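Local coordinates for D-galactonate dehydratase family member RspA (Pantoea ananatis, PDB 3T6C), which dehydrates D-gluconate to 2-dehydro-3-deoxy-D-gluconate with low activity in vitro, using one magnesium ion per subunit, at residues Arg228-Leu233 with Tyr266-Leu271; His232-Leu237 with Val241-Asp246; Asp93-Ala98 with Ile328-Lys333. One frame throughout, in Å; residues are numbered along the deposited sequence. Where two conformers were deposited one is given.

Interaction 1 of 3, residues Arg228-Leu233 with Tyr266-Leu271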
loop_
_atom_site.group_PDB
_atom_site.type_symbol
_atom_site.label_atom_id
_atom_site.label_comp_id
_atom_site.label_asym_id
_atom_site.label_seq_id
_atom_site.Cartn_x
_atom_site.Cartn_y
_atom_site.Cartn_z
ATOM N N ARG A 228 23.656 -27.333 -8.236
ATOM C CA ARG A 228 24.653 -28.198 -8.859
ATOM C C ARG A 228 23.995 -29.333 -9.648
ATOM O O ARG A 228 24.434 -29.656 -10.788
ATOM C CB ARG A 228 25.608 -28.778 -7.788
ATOM C CG ARG A 228 26.359 -27.707 -6.976
ATOM C CD ARG A 228 27.423 -28.249 -5.958
ATOM N NE ARG A 228 27.137 -29.610 -5.501
ATOM C CZ ARG A 228 26.919 -29.972 -4.232
ATOM N NH1 ARG A 228 26.971 -29.076 -3.243
ATOM N NH2 ARG A 228 26.646 -31.248 -3.954
ATOM N N LEU A 229 22.957 -29.940 -9.067
ATOM C CA LEU A 229 22.220 -30.998 -9.777
ATOM C C LEU A 229 21.693 -30.486 -11.109
ATOM O O LEU A 229 21.853 -31.132 -12.150
ATOM C CB LEU A 229 21.066 -31.545 -8.903
ATOM C CG LEU A 229 20.135 -32.536 -9.613
ATOM C CD1 LEU A 229 20.817 -33.889 -10.003
ATOM C CD2 LEU A 229 18.954 -32.748 -8.697
ATOM N N PHE A 230 21.040 -29.326 -11.102
ATOM C CA PHE A 230 20.461 -28.802 -12.326
ATOM C C PHE A 230 21.462 -28.308 -13.339
ATOM O O PHE A 230 21.229 -28.453 -14.546
ATOM C CB PHE A 230 19.280 -27.844 -12.067
ATOM C CG PHE A 230 18.069 -28.586 -11.590
ATOM C CD1 PHE A 230 17.210 -29.139 -12.510
ATOM C CD2 PHE A 230 17.859 -28.825 -10.236
ATOM C CE1 PHE A 230 16.158 -29.928 -12.108
ATOM C CE2 PHE A 230 16.781 -29.597 -9.812
ATOM C CZ PHE A 230 15.919 -30.142 -10.761
ATOM N N ASP A 231 22.606 -27.820 -12.859
ATOM C CA ASP A 231 23.702 -27.513 -13.807
ATOM C C ASP A 231 24.134 -28.782 -14.549
ATOM O O ASP A 231 24.309 -28.768 -15.792
ATOM C CB ASP A 231 24.861 -26.926 -13.013
ATOM C CG ASP A 231 25.970 -26.380 -13.895
ATOM O OD1 ASP A 231 25.754 -25.394 -14.612
ATOM O OD2 ASP A 231 27.062 -26.941 -13.865
ATOM N N HIS A 232 24.271 -29.889 -13.819
ATOM C CA HIS A 232 24.729 -31.137 -14.427
ATOM C C HIS A 232 23.672 -31.613 -15.395
ATOM O O HIS A 232 24.000 -32.029 -16.518
ATOM C CB HIS A 232 24.938 -32.200 -13.342
ATOM C CG HIS A 232 25.210 -33.556 -13.906
ATOM N ND1 HIS A 232 26.458 -33.911 -14.366
ATOM C CD2 HIS A 232 24.409 -34.638 -14.097
ATOM C CE1 HIS A 232 26.429 -35.162 -14.802
ATOM N NE2 HIS A 232 25.198 -35.619 -14.664
ATOM N N LEU A 233 22.406 -31.567 -14.994
ATOM C CA LEU A 233 21.338 -32.069 -15.865
ATOM C C LEU A 233 21.225 -31.253 -17.137
ATOM O O LEU A 233 21.042 -31.808 -18.187
ATOM C CB LEU A 233 19.993 -32.101 -15.127
ATOM C CG LEU A 233 19.927 -33.109 -13.968
ATOM C CD1 LEU A 233 18.610 -32.876 -13.229
ATOM C CD2 LEU A 233 20.044 -34.583 -14.445
ATOM N N TYR A 266 18.910 -22.332 -15.065
ATOM C CA TYR A 266 18.559 -23.676 -15.540
ATOM C C TYR A 266 17.112 -23.747 -16.025
ATOM O O TYR A 266 16.711 -24.753 -16.581
ATOM C CB TYR A 266 18.844 -24.724 -14.431
ATOM C CG TYR A 266 20.234 -24.473 -13.887
ATOM C CD1 TYR A 266 21.360 -24.552 -14.734
ATOM C CD2 TYR A 266 20.410 -24.075 -12.584
ATOM C CE1 TYR A 266 22.651 -24.269 -14.230
ATOM C CE2 TYR A 266 21.692 -23.807 -12.090
ATOM C CZ TYR A 266 22.783 -23.882 -12.926
ATOM O OH TYR A 266 24.021 -23.605 -12.394
ATOM N N GLN A 267 16.371 -22.647 -15.895
ATOM C CA GLN A 267 15.035 -22.488 -16.496
ATOM C C GLN A 267 14.126 -23.682 -16.190
ATOM O O GLN A 267 13.636 -24.392 -17.076
ATOM C CB GLN A 267 15.128 -22.204 -17.993
ATOM C CG GLN A 267 15.716 -20.816 -18.252
ATOM C CD GLN A 267 15.980 -20.615 -19.714
ATOM O OE1 GLN A 267 15.087 -20.204 -20.458
ATOM N NE2 GLN A 267 17.183 -20.957 -20.151
ATOM N N LEU A 268 13.841 -23.866 -14.903
ATOM C CA LEU A 268 12.941 -24.936 -14.506
ATOM C C LEU A 268 11.517 -24.610 -14.933
ATOM O O LEU A 268 11.098 -23.434 -14.932
ATOM C CB LEU A 268 12.961 -25.130 -12.983
ATOM C CG LEU A 268 14.075 -26.100 -12.521
ATOM C CD1 LEU A 268 15.476 -25.616 -12.870
ATOM C CD2 LEU A 268 13.948 -26.274 -11.032
ATOM N N PHE A 269 10.749 -25.658 -15.240
ATOM C CA PHE A 269 9.343 -25.480 -15.552
ATOM C C PHE A 269 8.626 -24.955 -14.295
ATOM O O PHE A 269 7.795 -24.031 -14.383
ATOM C CB PHE A 269 8.741 -26.813 -16.063
ATOM C CG PHE A 269 7.299 -26.716 -16.436
ATOM C CD1 PHE A 269 6.940 -26.259 -17.689
ATOM C CD2 PHE A 269 6.309 -27.180 -15.567
ATOM C CE1 PHE A 269 5.595 -26.174 -18.082
ATOM C CE2 PHE A 269 4.942 -27.074 -15.962
ATOM C CZ PHE A 269 4.613 -26.568 -17.206
ATOM N N PHE A 270 8.915 -25.560 -13.149
ATOM C CA PHE A 270 8.576 -24.915 -11.883
ATOM C C PHE A 270 9.416 -25.441 -10.737
ATOM O O PHE A 270 9.946 -26.545 -10.833
ATOM C CB PHE A 270 7.058 -24.898 -11.583
ATOM C CG PHE A 270 6.359 -26.260 -11.337
ATOM C CD1 PHE A 270 6.739 -27.163 -10.352
ATOM C CD2 PHE A 270 5.203 -26.571 -12.073
ATOM C CE1 PHE A 270 6.007 -28.359 -10.075
ATOM C CE2 PHE A 270 4.476 -27.765 -11.818
ATOM C CZ PHE A 270 4.873 -28.658 -10.831
ATOM N N LEU A 271 9.534 -24.630 -9.692
ATOM C CA LEU A 271 10.045 -25.023 -8.353
ATOM C C LEU A 271 8.822 -25.113 -7.452
ATOM O O LEU A 271 8.062 -24.112 -7.322
ATOM C CB LEU A 271 11.018 -23.967 -7.831
ATOM C CG LEU A 271 11.498 -24.185 -6.399
ATOM C CD1 LEU A 271 12.310 -25.528 -6.313
ATOM C CD2 LEU A 271 12.333 -22.983 -5.973
#
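Phe230 and Tyr266 mark the nearest backbone approach, with Phe230 CA and Tyr266 CA 6.3 Å apart. Residues 228-233 are a middle part of helix 219-237. Residues 266-271 run from a turn at Tyr266 into strand 270-272. Four side chains carry the contact: Phe230, Asp231, Tyr266 and Leu268.

Tyr266 lies with one ring face against the helix backbone. The peptide link between Phe230 and Asp231 sits over this face, and Asp231 N is 3.8 Å above the ring plane, over its centre. Asp231 CA comes within 3.4 Å of Tyr266 CE1. At the root of the ring, Phe230 CB meets Tyr266 CB at 3.9 Å.

Asp231 has CG anti to the backbone N (chi1 -172°), which carries the carboxylate across the phenol end of Tyr266, near CE1 and OH. The carboxylate and ring planes are 69° apart. Tyr266 OH gives a weak hydrogen bond to Asp231 OD1 at 3.3 Å.

Leu268 approaches Phe230 at about a right angle. Its CD2 is 4.3 Å above the Phe230 ring plane, over the ring centre, while Leu268 CD1 is 3.9 Å from Phe230 CD1. The Phe230 side chain also packs on Cys176 of strand 173-176 and on Leu263.

Helix 219-237 packs here on the turn that leads into strand 270-272, in the modified (β/α)-barrel of the enolase superfamily. The chain continues from here into strand 270-272, which carries the magnesium ligand Glu272. The inner part of the contact, Phe230 and Leu268, is buried and apolar. The polar pair lies at the more exposed side. With so long a bond from Tyr266 to Asp231, the contact probably rests mainly on the ring against the peptide link and the leucine on the phenylalanine.

Interaction 2 of 3, residues His232-Leu237 with Val241-Asp246. With MG (magnesium ion), chain C; GCO (D-gluconic acid), chain D.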
loop_
_atom_site.group_PDB
_atom_site.type_symbol
_atom_site.label_atom_id
_atom_site.label_comp_id
_atom_site.label_asym_id
_atom_site.label_seq_id
_atom_site.Cartn_x
_atom_site.Cartn_y
_atom_site.Cartn_z
ATOM N N HIS A 232 24.271 -29.889 -13.819
ATOM C CA HIS A 232 24.729 -31.137 -14.427
ATOM C C HIS A 232 23.672 -31.613 -15.395
ATOM O O HIS A 232 24.000 -32.029 -16.518
ATOM C CB HIS A 232 24.938 -32.200 -13.342
ATOM C CG HIS A 232 25.210 -33.556 -13.906
ATOM N ND1 HIS A 232 26.458 -33.911 -14.366
ATOM C CD2 HIS A 232 24.409 -34.638 -14.097
ATOM C CE1 HIS A 232 26.429 -35.162 -14.802
ATOM N NE2 HIS A 232 25.198 -35.619 -14.664
ATOM N N LEU A 233 22.406 -31.567 -14.994
ATOM C CA LEU A 233 21.338 -32.069 -15.865
ATOM C C LEU A 233 21.225 -31.253 -17.137
ATOM O O LEU A 233 21.042 -31.808 -18.187
ATOM C CB LEU A 233 19.993 -32.101 -15.127
ATOM C CG LEU A 233 19.927 -33.109 -13.968
ATOM C CD1 LEU A 233 18.610 -32.876 -13.229
ATOM C CD2 LEU A 233 20.044 -34.583 -14.445
ATOM N N ARG A 234 21.355 -29.928 -17.050
ATOM C CA ARG A 234 21.305 -29.118 -18.263
ATOM C C ARG A 234 22.512 -29.389 -19.154
ATOM O O ARG A 234 22.387 -29.421 -20.376
ATOM C CB ARG A 234 21.192 -27.635 -17.924
ATOM C CG ARG A 234 19.817 -27.269 -17.367
ATOM C CD ARG A 234 18.737 -27.584 -18.447
ATOM N NE ARG A 234 17.425 -27.035 -18.100
ATOM C CZ ARG A 234 16.254 -27.464 -18.550
ATOM N NH1 ARG A 234 16.164 -28.465 -19.438
ATOM N NH2 ARG A 234 15.159 -26.844 -18.156
ATOM N N ASN A 235 23.681 -29.603 -18.544
ATOM C CA ASN A 235 24.896 -29.893 -19.300
ATOM C C ASN A 235 24.750 -31.181 -20.099
ATOM O O ASN A 235 25.205 -31.270 -21.248
ATOM C CB ASN A 235 26.080 -30.000 -18.340
ATOM C CG ASN A 235 27.409 -30.245 -19.061
ATOM O OD1 ASN A 235 27.624 -29.752 -20.171
ATOM N ND2 ASN A 235 28.298 -30.991 -18.429
ATOM N N LYS A 236 24.174 -32.192 -19.459
ATOM C CA LYS A 236 24.039 -33.527 -20.061
ATOM C C LYS A 236 22.779 -33.729 -20.934
ATOM O O LYS A 236 22.820 -34.499 -21.918
ATOM C CB LYS A 236 24.129 -34.591 -18.952
ATOM C CG LYS A 236 25.476 -34.665 -18.182
ATOM C CD LYS A 236 26.664 -34.737 -19.109
ATOM C CE LYS A 236 27.962 -34.815 -18.330
ATOM N NZ LYS A 236 29.091 -35.242 -19.232
ATOM N N LEU A 237 21.638 -33.195 -20.484
ATOM C CA LEU A 237 20.356 -33.394 -21.165
ATOM C C LEU A 237 19.895 -32.274 -22.077
ATOM O O LEU A 237 19.018 -32.509 -22.949
ATOM C CB LEU A 237 19.240 -33.596 -20.138
ATOM C CG LEU A 237 19.384 -34.673 -19.065
ATOM C CD1 LEU A 237 18.160 -34.688 -18.148
ATOM C CD2 LEU A 237 19.649 -36.016 -19.700
ATOM N N VAL A 241 14.136 -30.273 -22.914
ATOM C CA VAL A 241 13.274 -30.973 -21.975
ATOM C C VAL A 241 12.876 -30.036 -20.839
ATOM O O VAL A 241 13.669 -29.203 -20.408
ATOM C CB VAL A 241 14.009 -32.243 -21.411
ATOM C CG1 VAL A 241 15.234 -31.854 -20.626
ATOM C CG2 VAL A 241 13.069 -33.118 -20.598
ATOM N N GLU A 242 11.655 -30.184 -20.317
ATOM C CA GLU A 242 11.265 -29.375 -19.147
ATOM C C GLU A 242 11.573 -30.107 -17.855
ATOM O O GLU A 242 11.247 -31.297 -17.740
ATOM C CB GLU A 242 9.746 -29.100 -19.205
ATOM C CG GLU A 242 9.355 -28.317 -20.486
ATOM C CD GLU A 242 9.940 -26.920 -20.521
ATOM O OE1 GLU A 242 10.038 -26.298 -19.435
ATOM O OE2 GLU A 242 10.318 -26.411 -21.611
ATOM N N LEU A 243 12.195 -29.410 -16.904
ATOM C CA LEU A 243 12.664 -30.052 -15.678
ATOM C C LEU A 243 12.011 -29.339 -14.489
ATOM O O LEU A 243 11.829 -28.120 -14.489
ATOM C CB LEU A 243 14.187 -29.911 -15.563
ATOM C CG LEU A 243 15.027 -30.648 -16.665
ATOM C CD1 LEU A 243 16.532 -30.428 -16.369
ATOM C CD2 LEU A 243 14.711 -32.117 -16.806
ATOM N N LEU A 244 11.622 -30.106 -13.487
ATOM C CA LEU A 244 10.861 -29.607 -12.320
ATOM C C LEU A 244 11.587 -30.035 -11.055
ATOM O O LEU A 244 12.341 -31.006 -11.065
ATOM C CB LEU A 244 9.447 -30.237 -12.295
ATOM C CG LEU A 244 8.468 -29.848 -13.403
ATOM C CD1 LEU A 244 8.833 -30.408 -14.814
ATOM C CD2 LEU A 244 7.098 -30.268 -13.006
ATOM N N HIS A 245 11.396 -29.290 -9.956
ATOM C CA HIS A 245 11.978 -29.706 -8.676
ATOM C C HIS A 245 10.992 -29.376 -7.560
ATOM O O HIS A 245 10.343 -28.322 -7.607
ATOM C CB HIS A 245 13.350 -29.029 -8.391
ATOM C CG HIS A 245 13.971 -29.510 -7.111
ATOM N ND1 HIS A 245 14.458 -30.801 -6.954
ATOM C CD2 HIS A 245 14.082 -28.909 -5.901
ATOM C CE1 HIS A 245 14.883 -30.944 -5.700
ATOM N NE2 HIS A 245 14.659 -29.821 -5.044
ATOM N N ASP A 246 10.896 -30.267 -6.571
ATOM C CA ASP A 246 9.989 -30.062 -5.433
ATOM C C ASP A 246 10.805 -29.840 -4.157
ATOM O O ASP A 246 11.482 -30.790 -3.654
ATOM C CB ASP A 246 9.112 -31.332 -5.303
ATOM C CG ASP A 246 7.951 -31.183 -4.310
ATOM O OD1 ASP A 246 7.899 -30.215 -3.515
ATOM O OD2 ASP A 246 7.048 -32.067 -4.341
HETATM MG MG MG C . 5.036 -32.008 -3.981
HETATM C C1 GCO D . 4.150 -34.676 -4.775
HETATM C C2 GCO D . 3.991 -34.692 -3.301
HETATM C C3 GCO D . 3.891 -36.075 -2.686
HETATM C C4 GCO D . 3.455 -35.988 -1.238
HETATM C C5 GCO D . 2.548 -37.148 -0.906
HETATM C C6 GCO D . 2.041 -37.129 0.526
HETATM O O1A GCO D . 3.748 -35.629 -5.506
HETATM O O1B GCO D . 4.568 -33.602 -5.319
HETATM O O2 GCO D . 4.896 -33.782 -2.734
HETATM O O3 GCO D . 5.138 -36.649 -2.825
HETATM O O4 GCO D . 4.619 -36.019 -0.433
HETATM O O5 GCO D . 1.472 -37.121 -1.768
HETATM O O6 GCO D . 1.160 -38.187 0.849
HETATM O O HOH W 1 12.306 -26.575 -17.897
HETATM O O HOH W 2 16.726 -31.480 -24.014
HETATM O O HOH W 3 5.575 -30.758 -2.387
#
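Arg234 lays one face of its guanidinium over Leu243, whose CD1 is 3.6 Å above the plane and offset toward the rim. The two side chains come from opposite directions. A bend at chi2 (-61°) swings the arginine off the helix toward the strand. Arg234 NH1 then gives a nearly straight hydrogen bond, 176° at the hydrogen, to Val241 O at 2.8 Å. This oxygen lies in the guanidinium plane. Arg234 NH1 also bonds Gly238 O, and Arg234 NE bonds Tyr266 O. Arg234 NH2 gives a hydrogen to a water at 2.9 Å, which also links Glu242 OE1 and Leu243 N. Bonds from NE, NH1 and NH2 fix how the buried guanidinium is turned.

Leu233 CB packs on Leu243 CD1 at 4.0 Å, and Leu237 CB on Val241 CG1 at 4.4 Å.

At the far end of the strand, Asp246 OD2 binds the magnesium ion at 2.0 Å. Glu272, Glu298, a water and gluconate O1B and O2 complete the site.

Helix 219-237 leads through a short turn into strand 242-246 and packs against it. The strand runs parallel between 173-176 and 270-272 in the barrel, and helix 156-168 packs beside Leu237 and Val241.

Interaction 3 of 3, residues Asp93-Ala98 with Ile328-Lys333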
loop_
_atom_site.group_PDB
_atom_site.type_symbol
_atom_site.label_atom_id
_atom_site.label_comp_id
_atom_site.label_asym_id
_atom_site.label_seq_id
_atom_site.Cartn_x
_atom_site.Cartn_y
_atom_site.Cartn_z
ATOM N N ASP A 93 -25.933 -27.317 -4.186
ATOM C CA ASP A 93 -26.690 -27.142 -2.941
ATOM C C ASP A 93 -26.199 -28.205 -1.962
ATOM O O ASP A 93 -26.059 -27.912 -0.771
ATOM C CB ASP A 93 -28.196 -27.328 -3.196
ATOM C CG ASP A 93 -29.014 -27.110 -1.940
ATOM O OD1 ASP A 93 -29.159 -25.948 -1.513
ATOM O OD2 ASP A 93 -29.566 -28.092 -1.383
ATOM N N ILE A 94 -25.938 -29.433 -2.433
ATOM C CA ILE A 94 -25.386 -30.454 -1.558
ATOM C C ILE A 94 -23.960 -30.093 -1.097
ATOM O O ILE A 94 -23.632 -30.250 0.079
ATOM C CB ILE A 94 -25.427 -31.841 -2.235
ATOM C CG1 ILE A 94 -26.896 -32.309 -2.360
ATOM C CG2 ILE A 94 -24.537 -32.870 -1.457
ATOM C CD1 ILE A 94 -26.999 -33.570 -3.232
ATOM N N TRP A 95 -23.107 -29.597 -2.005
ATOM C CA TRP A 95 -21.762 -29.230 -1.594
ATOM C C TRP A 95 -21.826 -28.137 -0.516
ATOM O O TRP A 95 -21.173 -28.245 0.514
ATOM C CB TRP A 95 -20.949 -28.700 -2.811
ATOM C CG TRP A 95 -19.454 -28.679 -2.493
ATOM C CD1 TRP A 95 -18.541 -29.708 -2.690
ATOM C CD2 TRP A 95 -18.745 -27.621 -1.853
ATOM N NE1 TRP A 95 -17.297 -29.317 -2.220
ATOM C CE2 TRP A 95 -17.402 -28.034 -1.714
ATOM C CE3 TRP A 95 -19.134 -26.354 -1.374
ATOM C CZ2 TRP A 95 -16.436 -27.221 -1.128
ATOM C CZ3 TRP A 95 -18.172 -25.536 -0.800
ATOM C CH2 TRP A 95 -16.840 -25.983 -0.678
ATOM N N GLN A 96 -22.582 -27.052 -0.776
ATOM C CA GLN A 96 -22.617 -25.948 0.173
ATOM C C GLN A 96 -23.179 -26.381 1.520
ATOM O O GLN A 96 -22.637 -26.045 2.566
ATOM C CB GLN A 96 -23.498 -24.824 -0.402
ATOM C CG GLN A 96 -22.944 -24.185 -1.664
ATOM C CD GLN A 96 -21.686 -23.376 -1.390
ATOM O OE1 GLN A 96 -21.500 -22.911 -0.278
ATOM N NE2 GLN A 96 -20.824 -23.214 -2.396
ATOM N N SER A 97 -24.273 -27.132 1.495
ATOM C CA SER A 97 -24.871 -27.610 2.751
ATOM C C SER A 97 -24.025 -28.696 3.449
ATOM O O SER A 97 -23.855 -28.640 4.694
ATOM C CB SER A 97 -26.330 -28.060 2.517
ATOM O OG SER A 97 -26.386 -29.182 1.616
ATOM N N ALA A 98 -23.452 -29.631 2.701
ATOM C CA ALA A 98 -22.618 -30.650 3.375
ATOM C C ALA A 98 -21.406 -29.952 3.980
ATOM O O ALA A 98 -20.980 -30.302 5.103
ATOM C CB ALA A 98 -22.192 -31.732 2.379
ATOM N N ILE A 328 -14.599 -31.894 -7.163
ATOM C CA ILE A 328 -14.635 -31.243 -8.479
ATOM C C ILE A 328 -15.281 -29.863 -8.422
ATOM O O ILE A 328 -14.815 -28.927 -9.068
ATOM C CB ILE A 328 -15.398 -32.122 -9.467
ATOM C CG1 ILE A 328 -14.495 -33.305 -9.818
ATOM C CG2 ILE A 328 -15.773 -31.317 -10.747
ATOM C CD1 ILE A 328 -15.180 -34.448 -10.576
ATOM N N THR A 329 -16.351 -29.716 -7.634
ATOM C CA THR A 329 -17.040 -28.407 -7.526
ATOM C C THR A 329 -16.065 -27.278 -7.136
ATOM O O THR A 329 -15.913 -26.292 -7.872
ATOM C CB THR A 329 -18.231 -28.505 -6.569
ATOM O OG1 THR A 329 -19.244 -29.331 -7.189
ATOM C CG2 THR A 329 -18.869 -27.106 -6.289
ATOM N N PRO A 330 -15.362 -27.433 -6.018
ATOM C CA PRO A 330 -14.409 -26.363 -5.673
ATOM C C PRO A 330 -13.173 -26.347 -6.568
ATOM O O PRO A 330 -12.626 -25.263 -6.789
ATOM C CB PRO A 330 -14.053 -26.672 -4.228
ATOM C CG PRO A 330 -14.322 -28.186 -4.066
ATOM C CD PRO A 330 -15.558 -28.395 -4.911
ATOM N N ALA A 331 -12.740 -27.491 -7.083
ATOM C CA ALA A 331 -11.578 -27.462 -7.961
ATOM C C ALA A 331 -11.863 -26.636 -9.206
ATOM O O ALA A 331 -10.978 -25.921 -9.709
ATOM C CB ALA A 331 -11.176 -28.881 -8.369
ATOM N N LYS A 332 -13.056 -26.782 -9.778
ATOM C CA LYS A 332 -13.384 -26.008 -10.968
ATOM C C LYS A 332 -13.354 -24.532 -10.645
ATOM O O LYS A 332 -12.874 -23.703 -11.466
ATOM C CB LYS A 332 -14.772 -26.445 -11.519
ATOM C CG LYS A 332 -15.216 -25.716 -12.762
ATOM C CD LYS A 332 -14.306 -25.995 -13.934
ATOM C CE LYS A 332 -14.952 -25.527 -15.230
ATOM N NZ LYS A 332 -14.049 -25.666 -16.379
ATOM N N LYS A 333 -13.826 -24.181 -9.455
ATOM C CA LYS A 333 -13.797 -22.761 -9.033
ATOM C C LYS A 333 -12.361 -22.250 -8.873
ATOM O O LYS A 333 -12.053 -21.146 -9.290
ATOM C CB LYS A 333 -14.587 -22.521 -7.747
ATOM C CG LYS A 333 -16.051 -22.936 -7.946
ATOM C CD LYS A 333 -16.793 -22.671 -6.660
ATOM C CE LYS A 333 -18.271 -23.155 -6.883
ATOM N NZ LYS A 333 -18.917 -23.265 -5.548
#
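Trp95 leaves helix 91-100 toward Thr329 and Pro330 at the start of helix 328-340. From CB, CG stands anti to the backbone N (chi1 -164°), which sends the indole out to the other helix. Trp95 CG is 4.2 Å from Thr329 CG2, and this methyl lies over one face of the ring, toward its rim. Next, Trp95 CD1 meets both Thr329 CB and Pro330 CD, 3.9 Å from the latter. Trp95 NE1 then passes close to Pro330 CD, at 3.3 Å, while its hydrogen bond goes to Gly326 O, just ahead of the helix. Farther on, Trp95 CE2 touches Pro330 CD, and Trp95 CZ2 touches Pro330 CG at 3.7 Å. The indole and the proline cross at a slant.

Lys333 is one turn farther along. Its chain is extended beyond CG, and NZ lies 5.7 Å from the centroid of the Trp95 six-membered ring. This is at most a weak cation-pi attraction. The stronger partners of Lys333 NZ are Glu92 and Glu339 of a neighbouring subunit. Gln96 NE2 comes within 3.7 Å of Lys333 NZ without bonding it, and it too binds Glu92. Thr329 OG1 turns to Asp118 and Trp122 on helix 108-129.

The two short helix segments run nearly perpendicular, at 99°, with their axes 11.1 Å apart. They join the N-terminal domain to the barrel domain. Apolar packing of one indole on threonine and proline fills the middle, and the indole N-H is anchored on a backbone oxygen. The flanking lysine pairs with two carboxylates, which probably favour its charged form, and its charge ties the contact to the subunit interface.

Overall arrangement
Interactions 1 and 2 are two parts of the same helix-and-sheet packing within one chain. Both use helix 219-237 and share His232 and Leu233. Their strands, 270-272 and 242-246, are neighbours in the barrel sheet, and Phe269 N is 2.8 Å from Leu243 O. Interaction 2 is buried, with a cation held by several bonds. Interaction 1 is only partly buried and relies on ring packing, with a weak polar bond at its more exposed side. Interaction 3 lies across the chain's centre, its own centre about 38 Å from each of the others. It is buried too, but joins helices of the two domains, whereas interactions 1 and 2 stay inside the barrel domain. It lies away from the annotated sites; the strand of interaction 2 ends in a metal ligand.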